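Single-stranded DNA-binding protein WHY1, chloroplastic (Arabidopsis thaliana, PDB 4KOO) binds single-stranded DNA as a homotetramer, guarding plastid genome stability in chloroplasts and modulating telomere length in the nucleus. Local coordinates at residues 75-80 and 85-90; 107-112 and 116-121. All coordinates share one frame; numbering follows the deposited sequence.

Contact 1 (75-80 and 85-90); sequences IGTLVS and ESCEFF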
loop_
_atom_site.group_PDB
_atom_site.type_symbol
_atom_site.label_atom_id
_atom_site.label_comp_id
_atom_site.label_asym_id
_atom_site.label_seq_id
_atom_site.Cartn_x
_atom_site.Cartn_y
_atom_site.Cartn_z
ATOM N N ILE A 75 9.738 -7.565 11.854
ATOM C CA ILE A 75 8.871 -6.506 11.350
ATOM C C ILE A 75 7.401 -6.972 11.345
ATOM O O ILE A 75 6.495 -6.207 11.653
ATOM C CB ILE A 75 9.328 -6.053 9.961
ATOM C CG1 ILE A 75 10.728 -5.451 10.035
ATOM C CG2 ILE A 75 8.363 -5.071 9.386
ATOM C CD1 ILE A 75 11.431 -5.488 8.681
ATOM N N GLY A 76 7.175 -8.232 11.035
ATOM C CA GLY A 76 5.865 -8.820 11.139
ATOM C C GLY A 76 5.273 -8.696 12.516
ATOM O O GLY A 76 4.095 -8.365 12.674
ATOM N N THR A 77 6.087 -8.944 13.543
ATOM C CA THR A 77 5.651 -8.740 14.905
ATOM C C THR A 77 5.228 -7.312 15.131
ATOM O O THR A 77 4.171 -7.059 15.712
ATOM C CB THR A 77 6.783 -9.092 15.911
ATOM O OG1 THR A 77 7.060 -10.493 15.852
ATOM C CG2 THR A 77 6.448 -8.662 17.302
ATOM N N LEU A 78 6.059 -6.370 14.683
ATOM C CA LEU A 78 5.823 -4.953 14.926
ATOM C C LEU A 78 4.567 -4.439 14.224
ATOM O O LEU A 78 3.746 -3.689 14.809
ATOM C CB LEU A 78 7.064 -4.138 14.510
ATOM C CG LEU A 78 8.251 -4.237 15.466
ATOM C CD1 LEU A 78 9.555 -3.689 14.912
ATOM C CD2 LEU A 78 7.912 -3.536 16.753
ATOM N N VAL A 79 4.388 -4.837 12.976
ATOM C CA VAL A 79 3.217 -4.366 12.248
ATOM C C VAL A 79 1.888 -4.996 12.753
ATOM O O VAL A 79 0.816 -4.486 12.469
ATOM C CB VAL A 79 3.370 -4.449 10.741
ATOM C CG1 VAL A 79 4.576 -3.646 10.266
ATOM C CG2 VAL A 79 3.472 -5.881 10.222
ATOM N N SER A 80 1.964 -6.095 13.466
ATOM C CA SER A 80 0.752 -6.785 13.899
ATOM C C SER A 80 0.469 -6.598 15.378
ATOM O O SER A 80 -0.462 -7.205 15.904
ATOM C CB SER A 80 0.760 -8.280 13.524
ATOM O OG SER A 80 1.833 -8.986 14.082
ATOM N N GLU A 85 0.272 -3.293 22.957
ATOM C CA GLU A 85 0.994 -4.531 23.183
ATOM C C GLU A 85 2.513 -4.327 23.246
ATOM O O GLU A 85 3.080 -3.588 22.451
ATOM C CB GLU A 85 0.632 -5.546 22.073
ATOM C CG GLU A 85 1.203 -6.937 22.286
ATOM C CD GLU A 85 0.778 -7.924 21.253
ATOM O OE1 GLU A 85 0.044 -7.511 20.329
ATOM O OE2 GLU A 85 1.224 -9.112 21.324
ATOM N N SER A 86 3.170 -5.025 24.166
ATOM C CA SER A 86 4.623 -4.993 24.254
ATOM C C SER A 86 5.269 -6.093 23.422
ATOM O O SER A 86 4.651 -7.113 23.106
ATOM C CB SER A 86 5.064 -5.127 25.713
ATOM O OG SER A 86 4.503 -4.072 26.488
ATOM N N CYS A 87 6.511 -5.871 23.033
ATOM C CA CYS A 87 7.273 -6.947 22.420
ATOM C C CYS A 87 8.750 -6.805 22.771
ATOM O O CYS A 87 9.224 -5.758 23.234
ATOM C CB CYS A 87 7.050 -7.071 20.913
ATOM S SG CYS A 87 7.594 -5.720 19.885
ATOM N N GLU A 88 9.458 -7.894 22.567
ATOM C CA GLU A 88 10.840 -7.976 22.968
ATOM C C GLU A 88 11.527 -8.962 22.033
ATOM O O GLU A 88 10.940 -10.011 21.722
ATOM C CB GLU A 88 10.868 -8.459 24.409
ATOM C CG GLU A 88 12.208 -8.390 25.055
ATOM C CD GLU A 88 12.121 -8.703 26.537
ATOM O OE1 GLU A 88 11.233 -9.501 26.935
ATOM O OE2 GLU A 88 12.929 -8.128 27.282
ATOM N N PHE A 89 12.724 -8.610 21.567
ATOM C CA PHE A 89 13.500 -9.445 20.690
ATOM C C PHE A 89 14.895 -9.681 21.240
ATOM O O PHE A 89 15.540 -8.753 21.777
ATOM C CB PHE A 89 13.674 -8.780 19.343
ATOM C CG PHE A 89 12.380 -8.337 18.699
ATOM C CD1 PHE A 89 11.531 -9.246 18.129
ATOM C CD2 PHE A 89 12.038 -7.004 18.674
ATOM C CE1 PHE A 89 10.326 -8.825 17.521
ATOM C CE2 PHE A 89 10.851 -6.578 18.056
ATOM C CZ PHE A 89 10.022 -7.502 17.464
ATOM N N PHE A 90 15.347 -10.921 21.085
ATOM C CA PHE A 90 16.636 -11.372 21.630
ATOM C C PHE A 90 17.548 -11.830 20.517
ATOM O O PHE A 90 17.202 -12.746 19.785
ATOM C CB PHE A 90 16.403 -12.548 22.619
ATOM C CG PHE A 90 15.401 -12.255 23.665
ATOM C CD1 PHE A 90 15.772 -11.650 24.866
ATOM C CD2 PHE A 90 14.067 -12.587 23.478
ATOM C CE1 PHE A 90 14.840 -11.375 25.833
ATOM C CE2 PHE A 90 13.127 -12.304 24.453
ATOM C CZ PHE A 90 13.506 -11.696 25.628
#
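T77 meets the ring of F89 at its far end: CG2 of T77 lies 3.8 Å from CZ of F89, and CB of T77 sits in the ring plane, at the edge. The two side chains come from opposite directions, the threonine off the helix and the phenylalanine off the strand. A chi1 of -66° sets OG1 of T77 beside the backbone N and leaves the methyl CG2 anti to it, which carries the methyl to CB of C87 as well, 4.0 Å away. L78 adds a second edge contact, its CG 4.2 Å from CZ of F89, while its CD2 reaches SG of C87 at 3.8 Å. No hydrogen bond joins the two segments.

Further out, the axes of helix 75-79 and strand 87-90 lie 172° apart, almost antiparallel, and approach to 9.9 Å. L70 and F151 also pack on L78, and F68 on F89. At the helix end, OG of S80 bonds to O of G76 (2.7 Å). With the F89 ring cut back to an alanine, the T77 methyl and L78 CG would probably lose their aromatic neighbour and a gap would open between helix and strand. E85 OE1 takes the G82 backbone N-H. The end of helix 72-79 thus packs by apolar contacts on an edge strand of a Whirly-domain sheet, with E85 at the margin salt-bridged to R141 of a second subunit.

Contact 2 (107-112 and 116-121); sequences LKVEPL and SGHFFN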
loop_
_atom_site.group_PDB
_atom_site.type_symbol
_atom_site.label_atom_id
_atom_site.label_comp_id
_atom_site.label_asym_id
_atom_site.label_seq_id
_atom_site.Cartn_x
_atom_site.Cartn_y
_atom_site.Cartn_z
ATOM N N LEU A 107 16.131 -5.976 22.312
ATOM C CA LEU A 107 15.315 -4.810 21.944
ATOM C C LEU A 107 13.906 -4.964 22.519
ATOM O O LEU A 107 13.238 -5.977 22.272
ATOM C CB LEU A 107 15.209 -4.677 20.427
ATOM C CG LEU A 107 14.398 -3.479 19.922
ATOM C CD1 LEU A 107 15.079 -2.162 20.285
ATOM C CD2 LEU A 107 14.168 -3.544 18.407
ATOM N N LYS A 108 13.496 -3.973 23.306
ATOM C CA LYS A 108 12.162 -3.846 23.838
ATOM C C LYS A 108 11.462 -2.699 23.161
ATOM O O LYS A 108 12.040 -1.623 22.985
ATOM C CB LYS A 108 12.205 -3.544 25.333
ATOM C CG LYS A 108 12.728 -4.686 26.166
ATOM C CD LYS A 108 12.587 -4.352 27.660
ATOM C CE LYS A 108 12.897 -5.562 28.533
ATOM N NZ LYS A 108 12.777 -5.197 29.969
ATOM N N VAL A 109 10.220 -2.956 22.786
ATOM C CA VAL A 109 9.339 -1.951 22.199
ATOM C C VAL A 109 8.046 -2.026 23.004
ATOM O O VAL A 109 7.395 -3.059 23.044
ATOM C CB VAL A 109 9.056 -2.202 20.703
ATOM C CG1 VAL A 109 8.136 -1.153 20.163
ATOM C CG2 VAL A 109 10.343 -2.199 19.884
ATOM N N GLU A 110 7.686 -0.940 23.678
ATOM C CA GLU A 110 6.536 -0.964 24.577
ATOM C C GLU A 110 5.866 0.386 24.590
ATOM O O GLU A 110 6.515 1.400 24.373
ATOM C CB GLU A 110 6.965 -1.257 26.014
ATOM C CG GLU A 110 7.704 -2.558 26.164
ATOM C CD GLU A 110 8.022 -2.898 27.603
ATOM O OE1 GLU A 110 7.459 -2.259 28.523
ATOM O OE2 GLU A 110 8.841 -3.821 27.799
ATOM N N PRO A 111 4.573 0.399 24.912
ATOM C CA PRO A 111 3.892 1.680 25.109
ATOM C C PRO A 111 4.480 2.419 26.293
ATOM O O PRO A 111 4.988 1.819 27.239
ATOM C CB PRO A 111 2.429 1.280 25.367
ATOM C CG PRO A 111 2.449 -0.113 25.802
ATOM C CD PRO A 111 3.664 -0.750 25.117
ATOM N N LEU A 112 4.449 3.742 26.209
ATOM C CA LEU A 112 4.833 4.580 27.318
ATOM C C LEU A 112 3.790 4.510 28.416
ATOM O O LEU A 112 2.578 4.412 28.152
ATOM C CB LEU A 112 4.988 6.039 26.873
ATOM C CG LEU A 112 6.206 6.340 26.006
ATOM C CD1 LEU A 112 6.147 7.751 25.423
ATOM C CD2 LEU A 112 7.498 6.164 26.790
ATOM N N SER A 116 0.476 8.003 25.027
ATOM C CA SER A 116 0.135 7.415 23.755
ATOM C C SER A 116 1.365 7.068 22.920
ATOM O O SER A 116 1.218 6.466 21.853
ATOM C CB SER A 116 -0.753 8.374 22.989
ATOM O OG SER A 116 -0.061 9.588 22.835
ATOM N N GLY A 117 2.561 7.414 23.393
ATOM C CA GLY A 117 3.767 7.084 22.664
ATOM C C GLY A 117 4.300 5.703 23.013
ATOM O O GLY A 117 3.627 4.901 23.658
ATOM N N HIS A 118 5.498 5.421 22.537
ATOM C CA HIS A 118 6.174 4.142 22.761
ATOM C C HIS A 118 7.590 4.487 23.133
ATOM O O HIS A 118 8.022 5.626 22.967
ATOM C CB HIS A 118 6.206 3.284 21.491
ATOM C CG HIS A 118 4.974 2.475 21.258
ATOM N ND1 HIS A 118 3.778 3.038 20.881
ATOM C CD2 HIS A 118 4.731 1.147 21.411
ATOM C CE1 HIS A 118 2.858 2.092 20.769
ATOM N NE2 HIS A 118 3.410 0.934 21.086
ATOM N N PHE A 119 8.318 3.505 23.647
ATOM C CA PHE A 119 9.763 3.591 23.665
ATOM C C PHE A 119 10.403 2.400 22.978
ATOM O O PHE A 119 9.811 1.326 22.882
ATOM C CB PHE A 119 10.291 3.789 25.074
ATOM C CG PHE A 119 10.183 2.579 25.963
ATOM C CD1 PHE A 119 11.143 1.575 25.931
ATOM C CD2 PHE A 119 9.138 2.468 26.870
ATOM C CE1 PHE A 119 11.038 0.472 26.788
ATOM C CE2 PHE A 119 9.033 1.383 27.714
ATOM C CZ PHE A 119 9.988 0.388 27.681
ATOM N N PHE A 120 11.618 2.617 22.480
ATOM C CA PHE A 120 12.514 1.550 22.082
ATOM C C PHE A 120 13.665 1.544 23.098
ATOM O O PHE A 120 14.235 2.585 23.433
ATOM C CB PHE A 120 13.140 1.803 20.724
ATOM C CG PHE A 120 12.241 1.547 19.549
ATOM C CD1 PHE A 120 10.955 2.023 19.516
ATOM C CD2 PHE A 120 12.713 0.837 18.455
ATOM C CE1 PHE A 120 10.143 1.774 18.412
ATOM C CE2 PHE A 120 11.908 0.590 17.349
ATOM C CZ PHE A 120 10.627 1.063 17.331
ATOM N N ASN A 121 14.006 0.371 23.590
ATOM C CA ASN A 121 15.175 0.267 24.455
ATOM C C ASN A 121 16.067 -0.834 23.936
ATOM O O ASN A 121 15.589 -1.968 23.754
ATOM C CB ASN A 121 14.733 -0.050 25.870
ATOM C CG ASN A 121 15.873 0.041 26.867
ATOM O OD1 ASN A 121 16.233 1.130 27.305
ATOM N ND2 ASN A 121 16.489 -1.100 27.171
#
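G117 opens the pairing by accepting the N-H of L112 at its carbonyl O; the bond is nearly straight at the hydrogen, but the donor stands above the carbonyl plane. The leucine side chain lies over this glycine, CD1 of L112 being 3.7 Å from CA of G117, where a side-chain carbon would clash.

The imidazole of H118 swings under P111, whose CA stands over one face, offset toward the rim, 4.0 Å from the centroid, a CH-pi contact. F144 of helix 141-158 stacks with the same imidazole.

F119 pairs with E110 through two backbone hydrogen bonds. Its CG lies between the backbone N and the carbonyl carbon (chi1 72°), which brings the ring across to the neighbouring strand. There CZ of F119 is 3.8 Å from CB of E110, the carboxylate and ring planes 44° apart, while CD2 of L112 touches the ring edge. Y136 on strand 131-139 stacks with this ring.

F120, in a non-hydrogen-bonded pair, sends its side chain to the face that V109 shares. CG2 of V109 sits 4.0 Å from the F120 ring centroid, only 4° off the normal, and CD1 of L107 approaches CD2 of F120 at 4.2 Å.

N121 completes the ladder: its N and O each bond to K108 backbone atoms, N of K108 to O of N121 at 2.9 Å. The hairpin therefore divides its chemistry by face: V109 and F120 share one, where F120 packs on F144 and L147 of helix 141-158 and, with L107, on F51 of strand 39-53, whereas on the reverse K108, E110, F119 and N121 line up, the E110 carboxylate lying beside the F119 ring.

Both contacts reach the same antiparallel sheet, their centres 11 Å apart: contact 1 packs a helix end on strand 87-91, one of its two outermost strands within the chain, and contact 2 pairs strands 103-111 and 118-126. N of F89 lies 2.8 Å from O of L107, and N of C87 lies 2.9 Å from O of V109; these probable hydrogen bonds probably help to fix C87 and F89. Helix 141-158 reaches both contacts, through L78 and F120. Contact 1 borders a second subunit, whereas no other chain touches contact 2. Both lie within the Whirly family region, and neither includes residues 17-22, required for single-stranded DNA binding by similarity. L107 and K108 belong to a predicted nuclear localization signal.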